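Phosphoserine aminotransferase (Bacillus alcalophilus, PDB 1W23) catalyses the reversible, pyridoxal 5'-phosphate-dependent transamination between 3-phosphohydroxypyruvate and phosphoserine, the second step of serine biosynthesis, working as a homodimer. Local coordinates at residues 90-95 and 141-146; 282-287 and 301-306. All coordinates share one frame; numbering follows the deposited sequence.

Contact 1: residues 90-95 and 141-146; sequences KGTIGN and NDAYLH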
loop_
_atom_site.group_PDB
_atom_site.type_symbol
_atom_site.label_atom_id
_atom_site.label_comp_id
_atom_site.label_asym_id
_atom_site.label_seq_id
_atom_site.Cartn_x
_atom_site.Cartn_y
_atom_site.Cartn_z
ATOM N N LYS A 90 -16.943 -24.295 -3.258
ATOM C CA LYS A 90 -18.001 -25.095 -2.687
ATOM C C LYS A 90 -17.615 -26.565 -2.627
ATOM O O LYS A 90 -17.105 -27.165 -3.595
ATOM C CB LYS A 90 -19.242 -24.975 -3.573
ATOM C CG LYS A 90 -20.467 -25.640 -3.027
ATOM C CD LYS A 90 -21.676 -25.273 -3.914
ATOM C CE LYS A 90 -22.839 -26.146 -3.489
ATOM N NZ LYS A 90 -24.074 -25.808 -4.251
ATOM N N GLY A 91 -17.872 -27.144 -1.454
ATOM C CA GLY A 91 -17.536 -28.554 -1.326
ATOM C C GLY A 91 -16.146 -28.823 -0.802
ATOM O O GLY A 91 -15.855 -29.987 -0.536
ATOM N N THR A 92 -15.296 -27.803 -0.618
ATOM C CA THR A 92 -13.929 -27.974 -0.134
ATOM C C THR A 92 -13.776 -27.314 1.217
ATOM O O THR A 92 -14.632 -26.558 1.670
ATOM C CB THR A 92 -12.865 -27.457 -1.151
ATOM O OG1 THR A 92 -12.935 -26.039 -1.223
ATOM C CG2 THR A 92 -13.072 -28.027 -2.543
ATOM N N ILE A 93 -12.621 -27.582 1.849
ATOM C CA ILE A 93 -12.367 -27.136 3.236
ATOM C C ILE A 93 -11.078 -26.352 3.299
ATOM O O ILE A 93 -10.055 -26.779 2.780
ATOM C CB ILE A 93 -12.268 -28.379 4.150
ATOM C CG1 ILE A 93 -13.601 -29.158 4.172
ATOM C CG2 ILE A 93 -11.813 -28.010 5.542
ATOM C CD1 ILE A 93 -13.512 -30.514 4.917
ATOM N N GLY A 94 -11.128 -25.206 3.992
ATOM C CA GLY A 94 -9.882 -24.479 4.304
ATOM C C GLY A 94 -9.339 -25.019 5.615
ATOM O O GLY A 94 -9.926 -24.813 6.685
ATOM N N ASN A 95 -8.259 -25.793 5.540
ATOM C CA ASN A 95 -7.721 -26.517 6.695
ATOM C C ASN A 95 -6.527 -25.759 7.263
ATOM O O ASN A 95 -5.618 -25.422 6.493
ATOM C CB ASN A 95 -7.320 -27.937 6.251
ATOM C CG ASN A 95 -7.212 -28.918 7.397
ATOM O OD1 ASN A 95 -7.451 -28.553 8.562
ATOM N ND2 ASN A 95 -6.881 -30.190 7.083
ATOM N N ASN A 141 -11.086 -33.543 0.843
ATOM C CA ASN A 141 -11.614 -32.381 0.138
ATOM C C ASN A 141 -11.026 -31.086 0.676
ATOM O O ASN A 141 -11.641 -30.007 0.503
ATOM C CB ASN A 141 -13.147 -32.375 0.180
ATOM C CG ASN A 141 -13.740 -32.307 1.582
ATOM O OD1 ASN A 141 -13.229 -32.995 2.490
ATOM N ND2 ASN A 141 -14.815 -31.560 1.796
ATOM N N ASP A 142 -9.861 -31.114 1.327
ATOM C CA ASP A 142 -9.154 -29.871 1.638
ATOM C C ASP A 142 -8.880 -29.084 0.369
ATOM O O ASP A 142 -8.329 -29.596 -0.621
ATOM C CB ASP A 142 -7.829 -30.140 2.351
ATOM C CG ASP A 142 -7.959 -30.570 3.787
ATOM O OD1 ASP A 142 -8.998 -30.304 4.449
ATOM O OD2 ASP A 142 -6.969 -31.164 4.306
ATOM N N ALA A 143 -9.209 -27.786 0.397
ATOM C CA ALA A 143 -8.790 -26.857 -0.665
ATOM C C ALA A 143 -7.293 -26.544 -0.534
ATOM O O ALA A 143 -6.586 -26.266 -1.529
ATOM C CB ALA A 143 -9.599 -25.572 -0.594
ATOM N N TYR A 144 -6.777 -26.551 0.679
ATOM C CA TYR A 144 -5.401 -26.213 1.030
ATOM C C TYR A 144 -5.217 -26.542 2.475
ATOM O O TYR A 144 -6.171 -26.719 3.236
ATOM C CB TYR A 144 -5.145 -24.733 0.755
ATOM C CG TYR A 144 -6.041 -23.735 1.424
ATOM C CD1 TYR A 144 -7.091 -23.163 0.682
ATOM C CD2 TYR A 144 -5.895 -23.360 2.751
ATOM C CE1 TYR A 144 -7.954 -22.251 1.263
ATOM C CE2 TYR A 144 -6.759 -22.468 3.332
ATOM C CZ TYR A 144 -7.771 -21.899 2.606
ATOM O OH TYR A 144 -8.649 -20.989 3.152
ATOM N N LEU A 145 -3.937 -26.571 2.893
ATOM C CA LEU A 145 -3.528 -26.623 4.293
ATOM C C LEU A 145 -2.711 -25.373 4.562
ATOM O O LEU A 145 -1.708 -25.166 3.856
ATOM C CB LEU A 145 -2.682 -27.859 4.592
ATOM C CG LEU A 145 -2.256 -27.999 6.063
ATOM C CD1 LEU A 145 -3.460 -28.246 6.948
ATOM C CD2 LEU A 145 -1.207 -29.081 6.182
ATOM N N HIS A 146 -3.151 -24.550 5.507
ATOM C CA HIS A 146 -2.511 -23.256 5.802
ATOM C C HIS A 146 -1.756 -23.328 7.099
ATOM O O HIS A 146 -2.301 -23.780 8.118
ATOM C CB HIS A 146 -3.602 -22.171 5.860
ATOM C CG HIS A 146 -3.057 -20.790 6.114
ATOM N ND1 HIS A 146 -2.631 -20.342 7.383
ATOM C CD2 HIS A 146 -2.924 -19.739 5.274
ATOM C CE1 HIS A 146 -2.255 -19.054 7.251
ATOM N NE2 HIS A 146 -2.405 -18.682 5.972
#
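Asn-95 and Asp-142 join side chain to side chain where strands 93-98 and 142-148 run parallel, neighbours in the seven-stranded mixed sheet of this class-V, pyridoxal-phosphate-dependent aminotransferase. Asn-95 ND2 gives a hydrogen to Asp-142 OD2 (2.9 Å), meeting it on the syn side but tilted out of the carboxylate plane; amide and carboxylate stand 52° apart. Both groups have further partners: ND2 also bonds Gln-137 O and OD1 of the same amide takes His-117 ND1, while the carboxylate receives His-166 NE2 at OD2 and Asn-139 ND2 at OD1. All four polar ends of this buried pair are thus engaged. With an alanine at Asp-142, His-166 NE2 and Asn-139 ND2 would probably be left without their acceptor, and Asn-95 ND2 would have one bond fewer.

The backbones are zipped by Ile-93 N to Asn-141 O, Ala-143 N to Ile-93 O (2.7 Å), Asn-95 N to Tyr-144 O, the longest of the four at 3.2 Å, and His-146 N to Asn-95 O. On the face carrying Tyr-144, its ring lies over Gly-94, whose CA sits 4.1 Å from the ring centroid in a CH-pi contact; Tyr-144 OH is hydrogen-bonded to Tyr-96 OH. At the loop end, Asn-141 CG lies between its own backbone N and carbonyl carbon (chi1 61°), which brings the amide beside Ile-93 CD1, the methyl approaching it obliquely. From there Asn-141 ND2 reaches Gly-91 O at 3.0 Å, an almost straight bond (175°) with the oxygen in the amide plane.

Contact 2: residues 282-287 and 301-306; sequences NGFYVG and FNLRNE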
loop_
_atom_site.group_PDB
_atom_site.type_symbol
_atom_site.label_atom_id
_atom_site.label_comp_id
_atom_site.label_asym_id
_atom_site.label_seq_id
_atom_site.Cartn_x
_atom_site.Cartn_y
_atom_site.Cartn_z
ATOM N N ASN A 282 19.109 -18.620 35.460
ATOM C CA ASN A 282 18.537 -19.402 36.581
ATOM C C ASN A 282 17.098 -19.037 36.836
ATOM O O ASN A 282 16.663 -18.914 37.994
ATOM C CB ASN A 282 19.361 -19.319 37.863
ATOM C CG ASN A 282 19.060 -20.469 38.769
ATOM O OD1 ASN A 282 18.869 -21.600 38.295
ATOM N ND2 ASN A 282 18.970 -20.242 40.096
ATOM N N GLY A 283 16.318 -18.893 35.750
ATOM C CA GLY A 283 14.888 -18.651 35.887
ATOM C C GLY A 283 14.514 -17.199 36.082
ATOM O O GLY A 283 13.311 -16.880 36.197
ATOM N N PHE A 284 15.460 -16.266 36.152
ATOM C CA PHE A 284 15.104 -14.851 36.265
ATOM C C PHE A 284 14.349 -14.383 35.024
ATOM O O PHE A 284 13.416 -13.562 35.136
ATOM C CB PHE A 284 16.367 -14.054 36.536
ATOM C CG PHE A 284 16.086 -12.577 36.845
ATOM C CD1 PHE A 284 15.946 -12.148 38.168
ATOM C CD2 PHE A 284 15.977 -11.662 35.811
ATOM C CE1 PHE A 284 15.691 -10.812 38.441
ATOM C CE2 PHE A 284 15.714 -10.336 36.099
ATOM C CZ PHE A 284 15.586 -9.902 37.397
ATOM N N TYR A 285 14.762 -14.847 33.845
ATOM C CA TYR A 285 14.045 -14.688 32.588
ATOM C C TYR A 285 13.539 -16.056 32.176
ATOM O O TYR A 285 14.331 -17.031 32.236
ATOM C CB TYR A 285 14.941 -14.115 31.462
ATOM C CG TYR A 285 15.561 -12.798 31.843
ATOM C CD1 TYR A 285 16.893 -12.703 32.193
ATOM C CD2 TYR A 285 14.831 -11.626 31.894
ATOM C CE1 TYR A 285 17.500 -11.496 32.550
ATOM C CE2 TYR A 285 15.389 -10.419 32.263
ATOM C CZ TYR A 285 16.736 -10.349 32.608
ATOM O OH TYR A 285 17.249 -9.142 33.005
ATOM N N VAL A 286 12.315 -16.183 31.718
ATOM C CA VAL A 286 11.693 -17.416 31.299
ATOM C C VAL A 286 11.141 -17.231 29.891
ATOM O O VAL A 286 10.254 -16.378 29.640
ATOM C CB VAL A 286 10.577 -17.872 32.231
ATOM C CG1 VAL A 286 9.917 -19.127 31.728
ATOM C CG2 VAL A 286 11.118 -18.046 33.642
ATOM N N GLY A 287 11.673 -18.017 28.933
ATOM C CA GLY A 287 11.136 -17.942 27.570
ATOM C C GLY A 287 9.756 -18.565 27.509
ATOM O O GLY A 287 9.464 -19.583 28.169
ATOM N N PHE A 301 9.670 -13.568 26.213
ATOM C CA PHE A 301 10.066 -13.987 27.553
ATOM C C PHE A 301 9.371 -13.086 28.587
ATOM O O PHE A 301 8.892 -12.006 28.293
ATOM C CB PHE A 301 11.567 -13.968 27.768
ATOM C CG PHE A 301 12.250 -12.630 27.564
ATOM C CD1 PHE A 301 12.535 -11.825 28.678
ATOM C CD2 PHE A 301 12.606 -12.154 26.324
ATOM C CE1 PHE A 301 13.161 -10.593 28.543
ATOM C CE2 PHE A 301 13.274 -10.928 26.202
ATOM C CZ PHE A 301 13.541 -10.171 27.316
ATOM N N ASN A 302 9.362 -13.600 29.823
ATOM C CA ASN A 302 8.838 -12.882 30.995
ATOM C C ASN A 302 9.867 -12.953 32.114
ATOM O O ASN A 302 10.641 -13.907 32.192
ATOM C CB ASN A 302 7.516 -13.515 31.509
ATOM C CG ASN A 302 6.332 -13.184 30.675
ATOM O OD1 ASN A 302 5.677 -12.149 30.954
ATOM N ND2 ASN A 302 6.020 -13.996 29.668
ATOM N N LEU A 303 9.790 -12.015 33.038
ATOM C CA LEU A 303 10.465 -12.072 34.324
ATOM C C LEU A 303 9.544 -12.795 35.299
ATOM O O LEU A 303 8.472 -13.283 34.935
ATOM C CB LEU A 303 10.901 -10.667 34.757
ATOM C CG LEU A 303 12.105 -10.088 33.998
ATOM C CD1 LEU A 303 11.788 -9.668 32.562
ATOM C CD2 LEU A 303 12.687 -8.907 34.784
ATOM N N ARG A 304 9.926 -12.914 36.591
ATOM C CA ARG A 304 9.137 -13.738 37.508
ATOM C C ARG A 304 7.787 -13.151 37.905
ATOM O O ARG A 304 6.916 -13.879 38.415
ATOM C CB ARG A 304 9.933 -14.025 38.798
ATOM C CG ARG A 304 10.978 -15.121 38.643
ATOM C CD ARG A 304 11.510 -15.610 40.005
ATOM N NE ARG A 304 12.318 -16.823 39.814
ATOM C CZ ARG A 304 13.650 -16.805 39.597
ATOM N NH1 ARG A 304 14.341 -15.658 39.622
ATOM N NH2 ARG A 304 14.232 -17.978 39.364
ATOM N N ASN A 305 7.531 -11.867 37.777
ATOM C CA ASN A 305 6.246 -11.251 38.056
ATOM C C ASN A 305 6.096 -10.012 37.208
ATOM O O ASN A 305 7.028 -9.560 36.520
ATOM C CB ASN A 305 6.113 -11.029 39.563
ATOM C CG ASN A 305 7.172 -10.106 40.141
ATOM O OD1 ASN A 305 7.284 -8.985 39.662
ATOM N ND2 ASN A 305 7.924 -10.581 41.125
ATOM N N GLU A 306 4.913 -9.451 37.195
ATOM C CA GLU A 306 4.562 -8.363 36.318
ATOM C C GLU A 306 5.270 -7.101 36.785
ATOM O O GLU A 306 5.644 -6.244 35.951
ATOM C CB GLU A 306 3.028 -8.156 36.267
ATOM C CG GLU A 306 2.610 -7.021 35.374
ATOM C CD GLU A 306 3.056 -7.182 33.952
ATOM O OE1 GLU A 306 3.405 -8.279 33.479
ATOM O OE2 GLU A 306 3.028 -6.096 33.316
HETATM O O HOH W 1 12.565 -12.189 37.372
HETATM O O HOH W 2 7.391 -16.642 29.602
#
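Arg-304 reaches back along 282-287 and grips the turn that follows helix 259-279. Its CB leads to CG, which passes 3.8 Å from Gly-283 O; the chain then runs extended to NE, also beside that oxygen. CZ lies 3.4 Å from Gly-283 O, which stands over one face of the guanidinium without being hydrogen-bonded to it. NH1 comes to 3.5 Å from Phe-284 CA, and the guanidinium is turned 79° from the Phe-284 ring. NH2 ends the run with a hydrogen bond to Asn-282 O (2.9 Å), in the carbonyl plane on a lone pair.

Beyond this clasp the segments form a beta hairpin, strands 286-287 and 298-302 of a three-stranded antiparallel sheet. Val-286 and Asn-302 are a hydrogen-bonded pair, N to O in both directions; Gly-287 and Phe-301 follow as a non-hydrogen-bonded pair. Water 2 links Val-286 O to Asn-302 ND2. Where the strands part, water 1 donates to Phe-284 O and accepts from Arg-304 N, bridging the two backbones.

On the buried side, Leu-303 lies alongside Tyr-285, with CD1 at the ring edge, 3.7 Å from Tyr-285 CD2, while its other branch, CD2, is 3.6 Å from Phe-284 CE2. Phe-356 of helix 343-359 touches all three side chains. The Tyr-285 and Phe-301 rings stand nearly perpendicular, centroids 5.8 Å apart, and Tyr-285 OH bonds Met-353 O.

How the contacts relate
Contact 1 and contact 2 belong to two different sheets of the chain, and both segments of contact 1 precede those of contact 2 along it. Their centres are 40 Å apart and their nearest atoms about 23 Å, so neither touches the other. Contact 1 joins parallel strands of the large mixed sheet and runs toward the cofactor: the His-146 side chain is about 8 Å from bound pyridoxal 5'-phosphate and about 4 Å from that of Asp-172, which binds it. Contact 2 joins antiparallel strands of the small sheet, away from the cofactor pocket and packed against helices 259-279, 306-318 and 343-359. No other subunit touches either contact.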